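Local coordinates for Oxidored_FMN domain-containing protein ([Pseudomonas] geniculata N1, PDB 6L6J), which probably oxidises the amine 6-hydroxypseudooxynicotine, carrying FMN and a [4Fe-4S] cluster as its redox cofactors and also binding ADP, at residues D141-D144 with I145-R149; M305-Q308 with I309-V313. All blocks are in the same frame, centred on the assembly; numbering follows the deposited sequence.

Interaction 1 (D141-D144 with I145-R149); sequences DRQD and IADFR
Ile145 turns back on Asp141 across the first turn of helix 142-162. Its backbone N bonds to Asp141 O at 3.2 Å, and its CG1 lies beside the same oxygen; beyond this turn the side chain packs on Phe181 and Tyr193. Ala146 N follows with a straighter bond to Arg142 O, 3.0 Å long, while its CB rests near Gln143 O. Asp147 is held twice by Gln143. The backbone bond from Asp147 N to Gln143 O is joined by a side-chain bond, 3.1 Å from Gln143 NE2 to Asp147 OD1. With CG anti to the backbone N (chi1 -173°) and a bend at chi2, the Gln143 chain swings up the helix; OD1 lies in the plane of its amide but is approached from above the carboxylate plane, the two groups being turned 53° apart. Phe148 N closes the series on Asp144 O at 3.0 Å, its ring meeting Leu177, Leu178 and Leu203. Asp144 also reaches back, OD2 accepting Asp141 N at 3.0 Å through its anti lone pair while OD1 pairs with Arg138. That is the N3 half of a capping box at the N-cap Asp141, whose own side chain makes no capping bond, at the start of an outer helix of the TIM barrel.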
loop_
_atom_site.group_PDB
_atom_site.type_symbol
_atom_site.label_atom_id
_atom_site.label_comp_id
_atom_site.label_asym_id
_atom_site.label_seq_id
_atom_site.Cartn_x
_atom_site.Cartn_y
_atom_site.Cartn_z
ATOM N N ASP A 141 -17.875 -30.377 -10.581
ATOM C CA ASP A 141 -18.366 -31.164 -11.748
ATOM C C ASP A 141 -17.798 -30.604 -13.055
ATOM O O ASP A 141 -17.365 -29.432 -13.048
ATOM C CB ASP A 141 -19.875 -30.972 -11.979
ATOM C CG ASP A 141 -20.813 -31.743 -11.081
ATOM O OD1 ASP A 141 -20.317 -32.510 -10.245
ATOM O OD2 ASP A 141 -22.042 -31.580 -11.242
ATOM N N ARG A 142 -17.982 -31.354 -14.151
ATOM C CA ARG A 142 -17.868 -30.875 -15.567
ATOM C C ARG A 142 -19.004 -29.878 -15.870
ATOM O O ARG A 142 -18.758 -28.881 -16.545
ATOM C CB ARG A 142 -17.868 -32.065 -16.539
ATOM C CG ARG A 142 -16.944 -33.203 -16.107
ATOM C CD ARG A 142 -16.199 -33.976 -17.192
ATOM N NE ARG A 142 -15.717 -33.142 -18.294
ATOM C CZ ARG A 142 -14.562 -33.293 -18.933
ATOM N NH1 ARG A 142 -14.248 -32.460 -19.912
ATOM N NH2 ARG A 142 -13.724 -34.256 -18.587
ATOM N N GLN A 143 -20.214 -30.130 -15.388
ATOM C CA GLN A 143 -21.371 -29.209 -15.566
ATOM C C GLN A 143 -21.097 -27.875 -14.843
ATOM O O GLN A 143 -21.478 -26.828 -15.359
ATOM C CB GLN A 143 -22.661 -29.877 -15.081
ATOM C CG GLN A 143 -23.930 -29.072 -15.385
ATOM C CD GLN A 143 -24.112 -28.714 -16.846
ATOM O OE1 GLN A 143 -24.282 -29.572 -17.713
ATOM N NE2 GLN A 143 -24.064 -27.423 -17.138
ATOM N N ASP A 144 -20.443 -27.904 -13.684
ATOM C CA ASP A 144 -20.030 -26.681 -12.943
ATOM C C ASP A 144 -19.002 -25.906 -13.788
ATOM O O ASP A 144 -19.059 -24.674 -13.779
ATOM C CB ASP A 144 -19.466 -27.033 -11.564
ATOM C CG ASP A 144 -20.489 -27.579 -10.592
ATOM O OD1 ASP A 144 -21.499 -26.908 -10.390
ATOM O OD2 ASP A 144 -20.246 -28.662 -10.020
ATOM N N ILE A 145 -18.091 -26.610 -14.478
ATOM C CA ILE A 145 -17.059 -26.007 -15.379
ATOM C C ILE A 145 -17.746 -25.305 -16.563
ATOM O O ILE A 145 -17.337 -24.158 -16.905
ATOM C CB ILE A 145 -16.030 -27.061 -15.841
ATOM C CG1 ILE A 145 -15.205 -27.573 -14.662
ATOM C CG2 ILE A 145 -15.144 -26.506 -16.953
ATOM C CD1 ILE A 145 -13.930 -28.265 -15.045
ATOM N N ALA A 146 -18.734 -25.958 -17.183
ATOM C CA ALA A 146 -19.545 -25.371 -18.281
ATOM C C ALA A 146 -20.213 -24.094 -17.776
ATOM O O ALA A 146 -20.191 -23.118 -18.515
ATOM C CB ALA A 146 -20.573 -26.354 -18.788
ATOM N N ASP A 147 -20.772 -24.132 -16.563
ATOM C CA ASP A 147 -21.456 -22.975 -15.926
ATOM C C ASP A 147 -20.453 -21.829 -15.724
ATOM O O ASP A 147 -20.820 -20.680 -15.925
ATOM C CB ASP A 147 -22.127 -23.354 -14.603
ATOM C CG ASP A 147 -23.359 -24.227 -14.743
ATOM O OD1 ASP A 147 -23.702 -24.583 -15.879
ATOM O OD2 ASP A 147 -23.967 -24.550 -13.707
ATOM N N PHE A 148 -19.226 -22.137 -15.335
ATOM C CA PHE A 148 -18.176 -21.135 -15.014
ATOM C C PHE A 148 -17.820 -20.338 -16.284
ATOM O O PHE A 148 -17.629 -19.094 -16.198
ATOM C CB PHE A 148 -16.973 -21.826 -14.359
ATOM C CG PHE A 148 -15.687 -21.045 -14.417
ATOM C CD1 PHE A 148 -14.903 -21.054 -15.555
ATOM C CD2 PHE A 148 -15.245 -20.311 -13.326
ATOM C CE1 PHE A 148 -13.711 -20.352 -15.597
ATOM C CE2 PHE A 148 -14.052 -19.611 -13.366
ATOM C CZ PHE A 148 -13.292 -19.633 -14.504
ATOM N N ARG A 149 -17.713 -21.026 -17.424
ATOM C CA ARG A 149 -17.405 -20.394 -18.727
ATOM C C ARG A 149 -18.578 -19.510 -19.155
ATOM O O ARG A 149 -18.326 -18.389 -19.622
ATOM C CB ARG A 149 -17.093 -21.477 -19.755
ATOM C CG ARG A 149 -15.767 -22.180 -19.511
ATOM C CD ARG A 149 -15.628 -23.373 -20.421
ATOM N NE ARG A 149 -15.678 -23.005 -21.828
ATOM C CZ ARG A 149 -15.657 -23.873 -22.834
ATOM N NH1 ARG A 149 -15.618 -25.171 -22.595
ATOM N NH2 ARG A 149 -15.673 -23.443 -24.079
#

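Interaction 2 (M305-Q308 with I309-V313)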
loop_
_atom_site.group_PDB
_atom_site.type_symbol
_atom_site.label_atom_id
_atom_site.label_comp_id
_atom_site.label_asym_id
_atom_site.label_seq_id
_atom_site.Cartn_x
_atom_site.Cartn_y
_atom_site.Cartn_z
ATOM N N MET A 305 11.590 4.131 -16.324
ATOM C CA MET A 305 10.405 3.853 -17.182
ATOM C C MET A 305 10.858 3.905 -18.645
ATOM O O MET A 305 10.561 2.979 -19.407
ATOM C CB MET A 305 9.262 4.851 -16.922
ATOM C CG MET A 305 8.620 4.689 -15.550
ATOM S SD MET A 305 7.452 5.967 -14.944
ATOM C CE MET A 305 7.539 7.168 -16.249
ATOM N N VAL A 306 11.606 4.932 -19.017
ATOM C CA VAL A 306 12.108 5.063 -20.414
ATOM C C VAL A 306 12.910 3.811 -20.744
ATOM O O VAL A 306 12.628 3.199 -21.781
ATOM C CB VAL A 306 12.903 6.364 -20.622
ATOM C CG1 VAL A 306 13.802 6.303 -21.852
ATOM C CG2 VAL A 306 11.940 7.553 -20.722
ATOM N N SER A 307 13.810 3.433 -19.833
ATOM C CA SER A 307 14.786 2.312 -19.953
ATOM C C SER A 307 14.041 0.983 -20.101
ATOM O O SER A 307 14.427 0.174 -20.948
ATOM C CB SER A 307 15.706 2.299 -18.773
ATOM O OG SER A 307 16.826 1.483 -19.010
ATOM N N GLN A 308 12.983 0.787 -19.325
ATOM C CA GLN A 308 12.186 -0.457 -19.374
ATOM C C GLN A 308 11.736 -0.681 -20.821
ATOM O O GLN A 308 11.742 -1.854 -21.257
ATOM C CB GLN A 308 11.009 -0.375 -18.388
ATOM C CG GLN A 308 11.405 -0.558 -16.924
ATOM C CD GLN A 308 11.759 -1.988 -16.615
ATOM O OE1 GLN A 308 11.069 -2.914 -17.007
ATOM N NE2 GLN A 308 12.863 -2.188 -15.941
ATOM N N ILE A 309 11.375 0.405 -21.523
ATOM C CA ILE A 309 10.826 0.383 -22.922
ATOM C C ILE A 309 11.959 0.185 -23.951
ATOM O O ILE A 309 11.872 -0.742 -24.784
ATOM C CB ILE A 309 10.030 1.669 -23.252
ATOM C CG1 ILE A 309 9.018 2.067 -22.159
ATOM C CG2 ILE A 309 9.369 1.525 -24.623
ATOM C CD1 ILE A 309 7.905 1.057 -21.905
ATOM N N ARG A 310 12.970 1.046 -23.893
ATOM C CA ARG A 310 14.141 1.058 -24.810
ATOM C C ARG A 310 14.810 -0.321 -24.818
ATOM O O ARG A 310 15.123 -0.787 -25.906
ATOM C CB ARG A 310 15.181 2.113 -24.396
ATOM C CG ARG A 310 14.699 3.560 -24.422
ATOM C CD ARG A 310 14.827 4.241 -25.768
ATOM N NE ARG A 310 14.584 5.679 -25.645
ATOM C CZ ARG A 310 14.096 6.480 -26.603
ATOM N NH1 ARG A 310 13.777 6.005 -27.803
ATOM N NH2 ARG A 310 13.915 7.764 -26.331
ATOM N N ARG A 311 14.991 -0.953 -23.654
ATOM C CA ARG A 311 15.718 -2.256 -23.506
ATOM C C ARG A 311 14.752 -3.435 -23.724
ATOM O O ARG A 311 15.190 -4.586 -23.585
ATOM C CB ARG A 311 16.414 -2.331 -22.146
ATOM C CG ARG A 311 17.419 -1.208 -21.911
ATOM C CD ARG A 311 17.809 -1.008 -20.455
ATOM N NE ARG A 311 17.621 -2.251 -19.708
ATOM C CZ ARG A 311 16.780 -2.450 -18.695
ATOM N NH1 ARG A 311 16.043 -1.476 -18.192
ATOM N NH2 ARG A 311 16.703 -3.650 -18.167
ATOM N N GLY A 312 13.493 -3.154 -24.078
ATOM C CA GLY A 312 12.542 -4.163 -24.594
ATOM C C GLY A 312 11.989 -5.080 -23.505
ATOM O O GLY A 312 11.582 -6.238 -23.813
ATOM N N VAL A 313 11.945 -4.598 -22.265
ATOM C CA VAL A 313 11.380 -5.375 -21.121
ATOM C C VAL A 313 9.843 -5.309 -21.191
ATOM O O VAL A 313 9.199 -6.386 -21.109
ATOM C CB VAL A 313 11.906 -4.853 -19.781
ATOM C CG1 VAL A 313 11.386 -5.690 -18.632
ATOM C CG2 VAL A 313 13.417 -4.784 -19.767
#
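Ser307 and Arg311 meet one turn apart where helix 302-310 ends in a Schellman motif, within the last beta-alpha-beta crossover of the TIM barrel, ahead of strand 316-319. Arg311 N bonds to Ser307 O, and the side chain then runs back along the serine. CB and CG of Arg311 both lie 3.4 Å from Ser307 O, CD comes alongside Ser307 OG, and NE passes the same hydroxyl, 3.9 Å from Ser307 OG. The bend at chi3 (25°) brings the guanidinium round so that NH1 bonds to Ser307 OG at 3.2 Å, with the hydroxyl oxygen near the guanidinium plane, at its edge. NH2 carries the salt bridge to Glu279, whose other oxygen accepts Gln308 NE2, so one carboxylate gathers an amide and a guanidinium turned 80° apart. Were the serine an alanine, NH1 would probably lose its hydroxyl acceptor, and the guanidinium would be less restrained about its link to Glu279. On another side of the helix, Val306 CG1 lies 3.9 Å from Arg310 CG, the two side chains lying side by side and pointing the same way. Gly312, at positive phi, sends its N to Ile309 O at 3.0 Å as the inner Schellman bond. The outer one runs from Val313 N to Gln308 O at 2.9 Å, nearly along the C=O axis.

From the N terminus, interaction 1 comes first, at the start of helix 142-162, which lies in sequence between barrel strands 99-105 and 166-171. Interaction 2 follows more than 150 residues later, at the end of helix 302-310, between strands 293-296 and 316-319. The two are in series, neither nesting nor crossing: interaction 1 closes the first turns of its helix, interaction 2 the last turn and the residues that follow it. The centres of interactions 1 and 2 are 41 Å apart, and the nearest atoms of interactions 1 and 2 about 27 Å. Both belong to the same eight-stranded barrel, but 141-149 faces helices 177-182 and 197-215 away from the annotated sites, whereas 305-313 packs on strand 316-319 and helix 279-282, with the Met305 side chain about 10 Å from FMN.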